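MaoC family protein (Mycobacterium tuberculosis H37Rv, PDB 3KHP) probably interconverts (3R)-hydroxyacyl and trans-2-enoyl thioesters by removing or adding water. Local coordinates at residues G105-A110 and N253-A258; P227-L232 and K263-G268; V243-G248 and I275-P280; E269-V274 and F285-A290. All blocks are in the same frame, centred on the assembly; numbering follows the deposited sequence. Where two conformers were deposited one is given.

Interaction 1: G105-A110 and N253-A258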
loop_
_atom_site.group_PDB
_atom_site.type_symbol
_atom_site.label_atom_id
_atom_site.label_comp_id
_atom_site.label_asym_id
_atom_site.label_seq_id
_atom_site.Cartn_x
_atom_site.Cartn_y
_atom_site.Cartn_z
ATOM N N GLY A 105 -7.539 8.141 19.904
ATOM C CA GLY A 105 -8.619 9.054 19.589
ATOM C C GLY A 105 -8.151 9.999 18.510
ATOM O O GLY A 105 -6.942 10.303 18.402
ATOM N N ILE A 106 -9.083 10.425 17.665
ATOM C CA ILE A 106 -8.782 11.457 16.721
ATOM C C ILE A 106 -9.929 12.457 16.766
ATOM O O ILE A 106 -11.022 12.107 17.090
ATOM C CB ILE A 106 -8.573 10.924 15.295
ATOM C CG1 ILE A 106 -9.885 10.395 14.729
ATOM C CG2 ILE A 106 -7.471 9.853 15.225
ATOM C CD1 ILE A 106 -9.774 9.964 13.327
ATOM N N ARG A 107 -9.670 13.709 16.453
ATOM C CA ARG A 107 -10.751 14.680 16.308
ATOM C C ARG A 107 -10.421 15.549 15.115
ATOM O O ARG A 107 -9.298 16.036 15.012
ATOM C CB ARG A 107 -10.907 15.503 17.603
ATOM C CG ARG A 107 -11.947 16.587 17.550
ATOM C CD ARG A 107 -12.289 17.176 18.954
ATOM N NE ARG A 107 -12.777 16.141 19.852
ATOM C CZ ARG A 107 -14.051 15.814 20.021
ATOM N NH1 ARG A 107 -15.015 16.456 19.366
ATOM N NH2 ARG A 107 -14.371 14.833 20.855
ATOM N N LEU A 108 -11.378 15.730 14.210
ATOM C CA LEU A 108 -11.145 16.543 13.010
ATOM C C LEU A 108 -11.972 17.826 13.077
ATOM O O LEU A 108 -13.077 17.839 13.585
ATOM C CB LEU A 108 -11.478 15.752 11.741
ATOM C CG LEU A 108 -10.449 14.725 11.200
ATOM C CD1 LEU A 108 -9.091 15.337 10.797
ATOM C CD2 LEU A 108 -10.268 13.630 12.219
ATOM N N HIS A 109 -11.395 18.909 12.570
ATOM C CA HIS A 109 -12.028 20.223 12.549
ATOM C C HIS A 109 -12.247 20.720 11.151
ATOM O O HIS A 109 -12.925 21.732 10.946
ATOM C CB HIS A 109 -11.147 21.191 13.304
ATOM C CG HIS A 109 -10.984 20.798 14.723
ATOM N ND1 HIS A 109 -11.966 21.016 15.663
ATOM C CD2 HIS A 109 -10.018 20.080 15.344
ATOM C CE1 HIS A 109 -11.584 20.505 16.817
ATOM N NE2 HIS A 109 -10.401 19.937 16.654
ATOM N N ALA A 110 -11.649 20.016 10.200
ATOM C CA ALA A 110 -11.878 20.222 8.783
ATOM C C ALA A 110 -11.622 18.895 8.054
ATOM O O ALA A 110 -11.042 17.967 8.609
ATOM C CB ALA A 110 -10.951 21.328 8.245
ATOM N N ASN A 253 -18.238 14.013 7.538
ATOM C CA ASN A 253 -19.276 13.893 8.553
ATOM C C ASN A 253 -18.888 13.139 9.814
ATOM O O ASN A 253 -19.703 13.079 10.728
ATOM C CB ASN A 253 -20.541 13.229 7.998
ATOM C CG ASN A 253 -21.333 14.146 7.087
ATOM O OD1 ASN A 253 -21.010 15.341 6.922
ATOM N ND2 ASN A 253 -22.373 13.590 6.472
ATOM N N ILE A 254 -17.699 12.527 9.853
ATOM C CA ILE A 254 -17.200 11.971 11.129
ATOM C C ILE A 254 -16.240 12.947 11.782
ATOM O O ILE A 254 -15.210 13.296 11.223
ATOM C CB ILE A 254 -16.523 10.596 11.010
ATOM C CG1 ILE A 254 -17.397 9.600 10.215
ATOM C CG2 ILE A 254 -16.272 10.009 12.422
ATOM C CD1 ILE A 254 -18.752 9.332 10.783
ATOM N N THR A 255 -16.602 13.388 12.980
ATOM C CA THR A 255 -15.856 14.419 13.709
ATOM C C THR A 255 -14.780 13.818 14.638
ATOM O O THR A 255 -13.613 14.239 14.605
ATOM C CB THR A 255 -16.833 15.280 14.512
ATOM O OG1 THR A 255 -17.717 15.926 13.589
ATOM C CG2 THR A 255 -16.089 16.372 15.298
ATOM N N SER A 256 -15.163 12.851 15.459
ATOM C CA SER A 256 -14.207 12.216 16.358
ATOM C C SER A 256 -14.454 10.716 16.413
ATOM O O SER A 256 -15.586 10.301 16.294
ATOM C CB SER A 256 -14.337 12.796 17.782
ATOM O OG SER A 256 -15.637 12.505 18.330
ATOM N N ILE A 257 -13.396 9.951 16.677
ATOM C CA ILE A 257 -13.463 8.506 16.926
ATOM C C ILE A 257 -12.428 8.118 17.994
ATOM O O ILE A 257 -11.276 8.492 17.893
ATOM C CB ILE A 257 -13.063 7.690 15.680
ATOM C CG1 ILE A 257 -13.906 8.078 14.459
ATOM C CG2 ILE A 257 -13.140 6.177 15.960
ATOM C CD1 ILE A 257 -13.285 7.605 13.110
ATOM N N ALA A 258 -12.833 7.317 18.965
ATOM C CA ALA A 258 -11.958 6.855 20.012
ATOM C C ALA A 258 -12.251 5.412 20.250
ATOM O O ALA A 258 -13.430 4.998 20.220
ATOM C CB ALA A 258 -12.188 7.682 21.389
#

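Interaction 2: P227-L232 and K263-G268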
loop_
_atom_site.group_PDB
_atom_site.type_symbol
_atom_site.label_atom_id
_atom_site.label_comp_id
_atom_site.label_asym_id
_atom_site.label_seq_id
_atom_site.Cartn_x
_atom_site.Cartn_y
_atom_site.Cartn_z
ATOM N N PRO A 227 2.138 -13.098 12.007
ATOM C CA PRO A 227 2.148 -11.658 12.246
ATOM C C PRO A 227 0.747 -11.106 12.497
ATOM O O PRO A 227 -0.221 -11.616 11.956
ATOM C CB PRO A 227 2.747 -11.099 10.961
ATOM C CG PRO A 227 3.426 -12.243 10.305
ATOM C CD PRO A 227 2.723 -13.475 10.711
ATOM N N ILE A 228 0.632 -10.084 13.342
ATOM C CA ILE A 228 -0.666 -9.555 13.677
ATOM C C ILE A 228 -0.887 -8.322 12.825
ATOM O O ILE A 228 0.062 -7.666 12.408
ATOM C CB ILE A 228 -0.802 -9.237 15.179
ATOM C CG1 ILE A 228 0.137 -8.090 15.579
ATOM C CG2 ILE A 228 -0.525 -10.481 16.010
ATOM C CD1 ILE A 228 0.062 -7.688 17.068
ATOM N N LEU A 229 -2.141 -8.031 12.510
ATOM C CA LEU A 229 -2.461 -6.805 11.828
ATOM C C LEU A 229 -2.166 -5.610 12.750
ATOM O O LEU A 229 -2.387 -5.666 13.969
ATOM C CB LEU A 229 -3.940 -6.823 11.450
ATOM C CG LEU A 229 -4.372 -5.736 10.469
ATOM C CD1 LEU A 229 -3.663 -5.926 9.099
ATOM C CD2 LEU A 229 -5.859 -5.728 10.329
ATOM N N HIS A 230 -1.714 -4.519 12.164
ATOM C CA HIS A 230 -1.496 -3.259 12.907
ATOM C C HIS A 230 -2.787 -2.866 13.596
ATOM O O HIS A 230 -3.832 -2.875 12.935
ATOM C CB HIS A 230 -1.171 -2.115 11.979
ATOM C CG HIS A 230 0.075 -2.279 11.166
ATOM N ND1 HIS A 230 0.197 -3.205 10.148
ATOM C CD2 HIS A 230 1.214 -1.540 11.139
ATOM C CE1 HIS A 230 1.371 -3.045 9.553
ATOM N NE2 HIS A 230 2.011 -2.048 10.140
ATOM N N GLY A 231 -2.724 -2.513 14.900
ATOM C CA GLY A 231 -3.876 -1.962 15.624
ATOM C C GLY A 231 -4.516 -0.751 14.910
ATOM O O GLY A 231 -5.752 -0.620 14.829
ATOM N N LEU A 232 -3.684 0.132 14.391
ATOM C CA LEU A 232 -4.202 1.284 13.681
ATOM C C LEU A 232 -4.906 0.886 12.370
ATOM O O LEU A 232 -5.767 1.636 11.890
ATOM C CB LEU A 232 -3.108 2.320 13.465
ATOM C CG LEU A 232 -2.693 3.027 14.788
ATOM C CD1 LEU A 232 -1.548 3.979 14.536
ATOM C CD2 LEU A 232 -3.919 3.756 15.466
ATOM N N LYS A 263 -7.668 -6.815 22.019
ATOM C CA LYS A 263 -7.029 -8.035 21.555
ATOM C C LYS A 263 -6.517 -7.913 20.123
ATOM O O LYS A 263 -6.964 -7.074 19.349
ATOM C CB LYS A 263 -7.990 -9.190 21.665
ATOM C CG LYS A 263 -8.318 -9.541 23.093
ATOM C CD LYS A 263 -9.084 -10.828 23.147
ATOM C CE LYS A 263 -9.331 -11.285 24.593
ATOM N NZ LYS A 263 -10.242 -12.499 24.549
ATOM N N PRO A 264 -5.518 -8.721 19.782
ATOM C CA PRO A 264 -4.943 -8.611 18.456
ATOM C C PRO A 264 -5.835 -9.176 17.360
ATOM O O PRO A 264 -6.710 -9.998 17.627
ATOM C CB PRO A 264 -3.634 -9.407 18.559
ATOM C CG PRO A 264 -3.595 -9.979 19.913
ATOM C CD PRO A 264 -4.870 -9.764 20.596
ATOM N N VAL A 265 -5.581 -8.726 16.137
ATOM C CA VAL A 265 -6.267 -9.221 14.954
ATOM C C VAL A 265 -5.264 -9.876 14.035
ATOM O O VAL A 265 -4.100 -9.425 13.921
ATOM C CB VAL A 265 -6.980 -8.058 14.209
ATOM C CG1 VAL A 265 -7.442 -8.501 12.820
ATOM C CG2 VAL A 265 -8.144 -7.535 15.037
ATOM N N PHE A 266 -5.675 -10.924 13.337
ATOM C CA PHE A 266 -4.770 -11.456 12.317
ATOM C C PHE A 266 -5.240 -11.054 10.936
ATOM O O PHE A 266 -6.432 -11.025 10.696
ATOM C CB PHE A 266 -4.644 -12.975 12.480
ATOM C CG PHE A 266 -4.096 -13.362 13.807
ATOM C CD1 PHE A 266 -2.714 -13.469 13.996
ATOM C CD2 PHE A 266 -4.941 -13.590 14.891
ATOM C CE1 PHE A 266 -2.194 -13.828 15.249
ATOM C CE2 PHE A 266 -4.413 -13.952 16.142
ATOM C CZ PHE A 266 -3.036 -14.062 16.310
ATOM N N PRO A 267 -4.318 -10.712 10.029
ATOM C CA PRO A 267 -4.819 -10.342 8.692
ATOM C C PRO A 267 -5.541 -11.532 8.066
ATOM O O PRO A 267 -5.094 -12.695 8.216
ATOM C CB PRO A 267 -3.572 -9.976 7.910
ATOM C CG PRO A 267 -2.411 -10.000 8.899
ATOM C CD PRO A 267 -2.853 -10.699 10.121
ATOM N N GLY A 268 -6.699 -11.242 7.471
ATOM C CA GLY A 268 -7.573 -12.263 6.897
ATOM C C GLY A 268 -8.857 -12.399 7.688
ATOM O O GLY A 268 -9.854 -12.898 7.183
HETATM O O HOH W 1 -3.712 -6.455 16.049
#

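Interaction 3: V243-G248 and I275-P280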
loop_
_atom_site.group_PDB
_atom_site.type_symbol
_atom_site.label_atom_id
_atom_site.label_comp_id
_atom_site.label_asym_id
_atom_site.label_seq_id
_atom_site.Cartn_x
_atom_site.Cartn_y
_atom_site.Cartn_z
ATOM N N VAL A 243 -17.863 5.663 8.873
ATOM C CA VAL A 243 -18.105 6.566 7.791
ATOM C C VAL A 243 -19.310 6.150 6.944
ATOM O O VAL A 243 -20.132 6.998 6.589
ATOM C CB VAL A 243 -16.892 6.661 6.910
ATOM C CG1 VAL A 243 -17.240 7.316 5.531
ATOM C CG2 VAL A 243 -15.831 7.439 7.638
ATOM N N ALA A 244 -19.431 4.856 6.657
ATOM C CA ALA A 244 -20.553 4.352 5.884
ATOM C C ALA A 244 -21.880 4.459 6.656
ATOM O O ALA A 244 -22.860 5.025 6.159
ATOM C CB ALA A 244 -20.304 2.889 5.428
ATOM N N GLU A 245 -21.913 3.891 7.845
ATOM C CA GLU A 245 -23.167 3.734 8.569
ATOM C C GLU A 245 -23.726 5.037 9.158
ATOM O O GLU A 245 -24.921 5.243 9.101
ATOM C CB GLU A 245 -22.997 2.753 9.719
ATOM C CG GLU A 245 -24.213 2.736 10.670
ATOM C CD GLU A 245 -25.502 2.304 9.967
ATOM O OE1 GLU A 245 -25.417 1.639 8.928
ATOM O OE2 GLU A 245 -26.597 2.604 10.459
ATOM N N LEU A 246 -22.852 5.843 9.771
ATOM C CA LEU A 246 -23.202 7.072 10.498
ATOM C C LEU A 246 -22.902 8.319 9.715
ATOM O O LEU A 246 -23.557 9.323 9.898
ATOM C CB LEU A 246 -22.388 7.183 11.810
ATOM C CG LEU A 246 -22.549 6.070 12.859
ATOM C CD1 LEU A 246 -21.535 6.231 14.015
ATOM C CD2 LEU A 246 -24.012 6.014 13.358
ATOM N N GLY A 247 -21.877 8.283 8.874
ATOM C CA GLY A 247 -21.512 9.466 8.113
ATOM C C GLY A 247 -22.105 9.530 6.705
ATOM O O GLY A 247 -21.830 10.443 5.959
ATOM N N GLY A 248 -22.866 8.517 6.339
ATOM C CA GLY A 248 -23.537 8.503 5.064
ATOM C C GLY A 248 -22.542 8.377 3.949
ATOM O O GLY A 248 -22.796 8.831 2.842
ATOM N N ILE A 275 -22.619 -1.039 16.296
ATOM C CA ILE A 275 -22.794 0.365 16.544
ATOM C C ILE A 275 -24.144 0.589 17.243
ATOM O O ILE A 275 -25.105 -0.140 16.992
ATOM C CB ILE A 275 -22.753 1.139 15.227
ATOM C CG1 ILE A 275 -21.449 0.833 14.455
ATOM C CG2 ILE A 275 -22.913 2.636 15.482
ATOM C CD1 ILE A 275 -21.410 1.420 13.038
ATOM N N TRP A 276 -24.192 1.598 18.113
ATOM C CA TRP A 276 -25.408 1.997 18.804
ATOM C C TRP A 276 -25.499 3.484 18.703
ATOM O O TRP A 276 -24.596 4.179 19.211
ATOM C CB TRP A 276 -25.343 1.657 20.302
ATOM C CG TRP A 276 -25.428 0.226 20.654
ATOM C CD1 TRP A 276 -26.535 -0.444 21.069
ATOM C CD2 TRP A 276 -24.363 -0.721 20.663
ATOM N NE1 TRP A 276 -26.230 -1.761 21.324
ATOM C CE2 TRP A 276 -24.900 -1.954 21.078
ATOM C CE3 TRP A 276 -23.007 -0.654 20.357
ATOM C CZ2 TRP A 276 -24.130 -3.097 21.186
ATOM C CZ3 TRP A 276 -22.249 -1.797 20.478
ATOM C CH2 TRP A 276 -22.805 -2.992 20.887
ATOM N N ARG A 277 -26.559 3.987 18.062
ATOM C CA ARG A 277 -26.843 5.422 18.063
ATOM C C ARG A 277 -27.380 5.806 19.435
ATOM O O ARG A 277 -28.336 5.220 19.929
ATOM C CB ARG A 277 -27.853 5.792 16.969
ATOM C CG ARG A 277 -27.270 5.723 15.574
ATOM C CD ARG A 277 -28.320 5.972 14.519
ATOM N NE ARG A 277 -27.729 6.089 13.188
ATOM C CZ ARG A 277 -27.547 5.067 12.360
ATOM N NH1 ARG A 277 -27.910 3.837 12.715
ATOM N NH2 ARG A 277 -27.004 5.277 11.169
ATOM N N THR A 278 -26.758 6.770 20.067
ATOM C CA THR A 278 -27.148 7.096 21.427
ATOM C C THR A 278 -27.855 8.435 21.536
ATOM O O THR A 278 -28.762 8.577 22.302
ATOM C CB THR A 278 -25.921 7.061 22.397
ATOM O OG1 THR A 278 -24.967 8.035 21.991
ATOM C CG2 THR A 278 -25.294 5.692 22.413
ATOM N N GLU A 279 -27.453 9.410 20.756
ATOM C CA GLU A 279 -27.893 10.767 20.987
ATOM C C GLU A 279 -27.587 11.480 19.698
ATOM O O GLU A 279 -26.546 11.238 19.107
ATOM C CB GLU A 279 -27.075 11.344 22.146
ATOM C CG GLU A 279 -27.207 12.852 22.417
ATOM C CD GLU A 279 -26.192 13.330 23.448
ATOM O OE1 GLU A 279 -25.970 12.600 24.439
ATOM O OE2 GLU A 279 -25.610 14.419 23.266
ATOM N N PRO A 280 -28.478 12.367 19.244
ATOM C CA PRO A 280 -28.139 12.952 17.961
ATOM C C PRO A 280 -26.654 13.293 17.898
ATOM O O PRO A 280 -26.110 13.926 18.803
ATOM C CB PRO A 280 -29.013 14.214 17.894
ATOM C CG PRO A 280 -30.172 13.936 18.819
ATOM C CD PRO A 280 -29.610 13.046 19.906
HETATM O O HOH W 2 -26.160 8.518 10.291
#

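Interaction 4: E269-V274 and F285-A290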
loop_
_atom_site.group_PDB
_atom_site.type_symbol
_atom_site.label_atom_id
_atom_site.label_comp_id
_atom_site.label_asym_id
_atom_site.label_seq_id
_atom_site.Cartn_x
_atom_site.Cartn_y
_atom_site.Cartn_z
ATOM N N GLU A 269 -8.844 -11.946 8.933
ATOM C CA GLU A 269 -10.047 -12.040 9.780
ATOM C C GLU A 269 -11.024 -10.934 9.426
ATOM O O GLU A 269 -10.632 -9.888 8.955
ATOM C CB GLU A 269 -9.693 -11.980 11.267
ATOM C CG GLU A 269 -8.938 -13.173 11.758
ATOM C CD GLU A 269 -8.740 -13.164 13.266
ATOM O OE1 GLU A 269 -8.227 -12.157 13.811
ATOM O OE2 GLU A 269 -9.087 -14.197 13.893
ATOM N N THR A 270 -12.295 -11.199 9.650
ATOM C CA THR A 270 -13.340 -10.263 9.328
ATOM C C THR A 270 -13.676 -9.489 10.543
ATOM O O THR A 270 -13.932 -10.057 11.591
ATOM C CB THR A 270 -14.586 -10.986 8.791
ATOM O OG1 THR A 270 -14.284 -11.547 7.506
ATOM C CG2 THR A 270 -15.764 -10.033 8.656
ATOM N N LEU A 271 -13.666 -8.171 10.392
ATOM C CA LEU A 271 -13.950 -7.266 11.466
ATOM C C LEU A 271 -15.426 -6.784 11.451
ATOM O O LEU A 271 -15.849 -6.053 10.522
ATOM C CB LEU A 271 -12.964 -6.102 11.412
ATOM C CG LEU A 271 -11.504 -6.485 11.632
ATOM C CD1 LEU A 271 -10.600 -5.405 11.117
ATOM C CD2 LEU A 271 -11.197 -6.800 13.086
ATOM N N SER A 272 -16.186 -7.176 12.489
ATOM C CA SER A 272 -17.583 -6.723 12.705
ATOM C C SER A 272 -17.698 -5.549 13.636
ATOM O O SER A 272 -17.534 -5.712 14.833
ATOM C CB SER A 272 -18.429 -7.799 13.397
ATOM O OG SER A 272 -18.777 -8.813 12.524
ATOM N N THR A 273 -18.070 -4.395 13.111
ATOM C CA THR A 273 -18.245 -3.220 13.915
ATOM C C THR A 273 -19.723 -3.027 14.283
ATOM O O THR A 273 -20.562 -2.794 13.422
ATOM C CB THR A 273 -17.698 -2.038 13.212
ATOM O OG1 THR A 273 -16.329 -2.295 12.959
ATOM C CG2 THR A 273 -17.794 -0.819 14.071
ATOM N N VAL A 274 -20.007 -3.163 15.570
ATOM C CA VAL A 274 -21.347 -3.055 16.114
ATOM C C VAL A 274 -21.548 -1.687 16.714
ATOM O O VAL A 274 -20.757 -1.224 17.516
ATOM C CB VAL A 274 -21.655 -4.151 17.177
ATOM C CG1 VAL A 274 -21.981 -5.433 16.480
ATOM C CG2 VAL A 274 -20.503 -4.343 18.171
ATOM N N PHE A 285 -19.518 2.127 19.967
ATOM C CA PHE A 285 -19.285 0.919 19.185
ATOM C C PHE A 285 -18.253 -0.041 19.743
ATOM O O PHE A 285 -17.455 0.294 20.600
ATOM C CB PHE A 285 -18.893 1.286 17.734
ATOM C CG PHE A 285 -17.482 1.806 17.598
ATOM C CD1 PHE A 285 -16.442 0.943 17.265
ATOM C CD2 PHE A 285 -17.187 3.138 17.837
ATOM C CE1 PHE A 285 -15.133 1.413 17.135
ATOM C CE2 PHE A 285 -15.894 3.609 17.721
ATOM C CZ PHE A 285 -14.858 2.751 17.371
ATOM N N ARG A 286 -18.286 -1.253 19.216
ATOM C CA ARG A 286 -17.191 -2.186 19.349
ATOM C C ARG A 286 -16.895 -2.776 18.002
ATOM O O ARG A 286 -17.765 -2.827 17.137
ATOM C CB ARG A 286 -17.541 -3.336 20.273
ATOM C CG ARG A 286 -17.766 -2.941 21.682
ATOM C CD ARG A 286 -17.805 -4.177 22.613
ATOM N NE ARG A 286 -19.170 -4.534 22.938
ATOM C CZ ARG A 286 -19.837 -4.138 24.023
ATOM N NH1 ARG A 286 -19.282 -3.365 24.951
ATOM N NH2 ARG A 286 -21.088 -4.531 24.175
ATOM N N THR A 287 -15.667 -3.267 17.859
ATOM C CA THR A 287 -15.313 -4.134 16.744
ATOM C C THR A 287 -14.906 -5.498 17.284
ATOM O O THR A 287 -14.211 -5.559 18.269
ATOM C CB THR A 287 -14.227 -3.485 15.932
ATOM O OG1 THR A 287 -14.691 -2.182 15.545
ATOM C CG2 THR A 287 -13.910 -4.305 14.705
ATOM N N GLU A 288 -15.349 -6.569 16.633
ATOM C CA GLU A 288 -15.119 -7.932 17.082
ATOM C C GLU A 288 -14.806 -8.817 15.904
ATOM O O GLU A 288 -15.124 -8.482 14.777
ATOM C CB GLU A 288 -16.381 -8.547 17.733
ATOM C CG GLU A 288 -17.260 -7.619 18.530
ATOM C CD GLU A 288 -18.643 -8.219 18.952
ATOM O OE1 GLU A 288 -19.296 -8.978 18.183
ATOM O OE2 GLU A 288 -19.063 -7.874 20.077
ATOM N N VAL A 289 -14.287 -9.994 16.183
ATOM C CA VAL A 289 -14.124 -11.025 15.185
ATOM C C VAL A 289 -14.987 -12.193 15.604
ATOM O O VAL A 289 -14.737 -12.787 16.655
ATOM C CB VAL A 289 -12.696 -11.517 15.109
ATOM C CG1 VAL A 289 -12.591 -12.679 14.117
ATOM C CG2 VAL A 289 -11.780 -10.368 14.778
ATOM N N ALA A 290 -16.009 -12.499 14.806
ATOM C CA ALA A 290 -16.941 -13.595 15.100
ATOM C C ALA A 290 -16.142 -14.865 15.325
ATOM O O ALA A 290 -15.203 -15.143 14.573
ATOM C CB ALA A 290 -17.950 -13.785 13.935
#

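Interaction 1: G105-A110 and N253-A258
I106 and I257 form the hydrogen-bonded pair of an antiparallel ladder whose segments 105-108 and 254-258 approach to 4.7 Å at 170°, with the non-hydrogen-bonded pairs G105-A258 and R107-S256 before and after it. In the double hot dog fold expected of this family, this seam joins a strand of the N-terminal hydratase half to a strand of the MaoC-like half, making one continuous sheet. I106 N donates to I257 O at 2.9 Å, and the return bond from I257 N to I106 O is longer, 3.2 Å. I257 O also accepts from Y235 OH of helix 231-245, so two donors hold it. Beyond R107, L108 N meets T255 O at 2.7 Å, almost in line with the carbonyl. T255 and S256 together face E307 on the next strand, a classic beta bulge.

R107 runs its chain across S256. With CG anti to the backbone N (chi1 177°) and a bend at chi3, the guanidinium swings over the serine, whose CB lies 3.6 Å above its plane, offset toward the rim. S256 OG stays 3.7 Å from R107 NH2, a contact and not a hydrogen bond. The charge is instead met by E307 OE1, which forms a salt bridge with NH1, so the arginine ties three neighbouring strands together. On the face bearing I106 and I257 the meeting across the strands is of methyl groups: I106 CD1 lies 4.2 Å from I257 CD1.

Interaction 2: P227-L232 and K263-G268
L229 and V265 lie side by side and point the same way, CD2 of L229 resting 4.0 Å from CG1 of V265, while I228 crosses its neighbours at a slant. CG of L229 is anti to the backbone N (chi1 -168°) and its CB points toward the 263-268 loop, which sets the leucine between V265 and P267; its CD1 branch meets P267 CB. I228 works through a different branch: its CG2 methyl reaches F266 CE1 at 3.8 Å and, less closely, P264 CB. That methyl approaches the phenyl ring obliquely, as does P227 O near CD1. F266 also receives K226 as a cation-pi partner.

Between the backbones there is one direct bond, L229 N to V265 O at 2.8 Å, its donor tilted 28° from the carbonyl plane. The matching bond is replaced by a water, which donates to L229 O at 2.6 Å and accepts from V265 N at 2.9 Å. P267 has no N-H to offer, and its CD sits 3.3 Å from P227 O.

H230, next along the chain, is the N-cap of helix 231-245; it stacks on H212 and bonds D207 O, both in a stretch that matches the hydratase 2 motif, so the contact probably lies beside the active site. The chemistry is thus mostly apolar, with one amide bond and one bridging water joining the loop to the segment that leads into the helix.

Interaction 3: V243-G248 and I275-P280
E245 meets I275 and R277 through almost every atom of its side chain. CB, and then CG, pass CD1 of I275 at 3.9 Å each, the two chains sliding past one another in opposite directions. CG is anti to the backbone N (chi1 170°), and a bend at chi2 (61°) then turns the carboxylate toward the arginine. At the tip, OE2 alone takes both terminal nitrogens of R277 in a salt bridge: NH2 at 2.8 Å, from above the carboxylate plane, and NH1 at 2.9 Å, on the lone pair anti to the other oxygen. The carboxylate and guanidinium planes stand 70° apart, while OE2 lies close to the guanidinium plane. R277 was modelled in two conformers, so this grip holds for one of them.

CD2 of L246 sits 3.5 Å above one guanidinium face, and its CD1 packs on I275 CG2. A water donates to L246 O and only weakly accepts from R277 NH2.

The contact brings the C-terminal end of helix 231-245 onto strand 271-279; E245 also touches A188 and I190 of strand 188-192, the outermost of this chain's sheet on that side, and L246 reaches V306 and Y308 of strand 298-308.

Interaction 4: E269-V274 and F285-A290
S272 N gives one of the two shortest bonds of this ladder, to E288 O at 2.8 Å and nearly straight onto the carbonyl; V274 N to R286 O matches it at 2.8 Å. The return bonds, E288 N to S272 O and R286 N to V274 O, are both 3.0 Å, but the first comes from above the carbonyl plane and the second lies in it. T273 and T287 make the non-hydrogen-bonded pair between them, and there the side chains bond instead: T287 OG1 donates to T273 OG1 at 3.1 Å. Each threonine holds OG1 anti to its carbonyl carbon (chi1 -59° and -55°), which brings the two hydroxyls together across the ladder.

On the same face, L271 lays CB and CD2 against T287 CG2, and CD2 also meets V289 CG2 at 4.0 Å. F285 CD1 touches T273 CG2. A238 of helix 231-245 covers both threonines, with V237 on L271 and L242 on F285. The opposite face carries S272, V274, R286 and E288: V274 CG2 packs on R286 CB at 3.8 Å, and S272 OG bonds to D191 OD1. At the open end, E269 crosses V289 at about a right angle while its OE2 forms a salt bridge with R298. This is the beta hairpin 271-279/282-289, lining the central helix of a hot dog fold with one face.

Interactions 2, 3 and 4 lie in the MaoC-like half, and interaction 1 joins that half to the hydratase N-terminal half. Helix 231-245 links two of them: interaction 2 sits at its start and interaction 3 at its end, centres about 25 Å apart. Interactions 3 and 4 share strand 271-279, with centres about 16 Å apart, and touch where F285 and W276 pack. Interactions 1, 3 and 4 reach the same antiparallel sheet, and F285 also meets I257 and A258 of interaction 1. Interactions 1 and 2 both close before 4 opens; every other pair interleaves. Interactions 3 and 4 set strands against this helix, 2 places a loop at its start, and 1 extends the sheet.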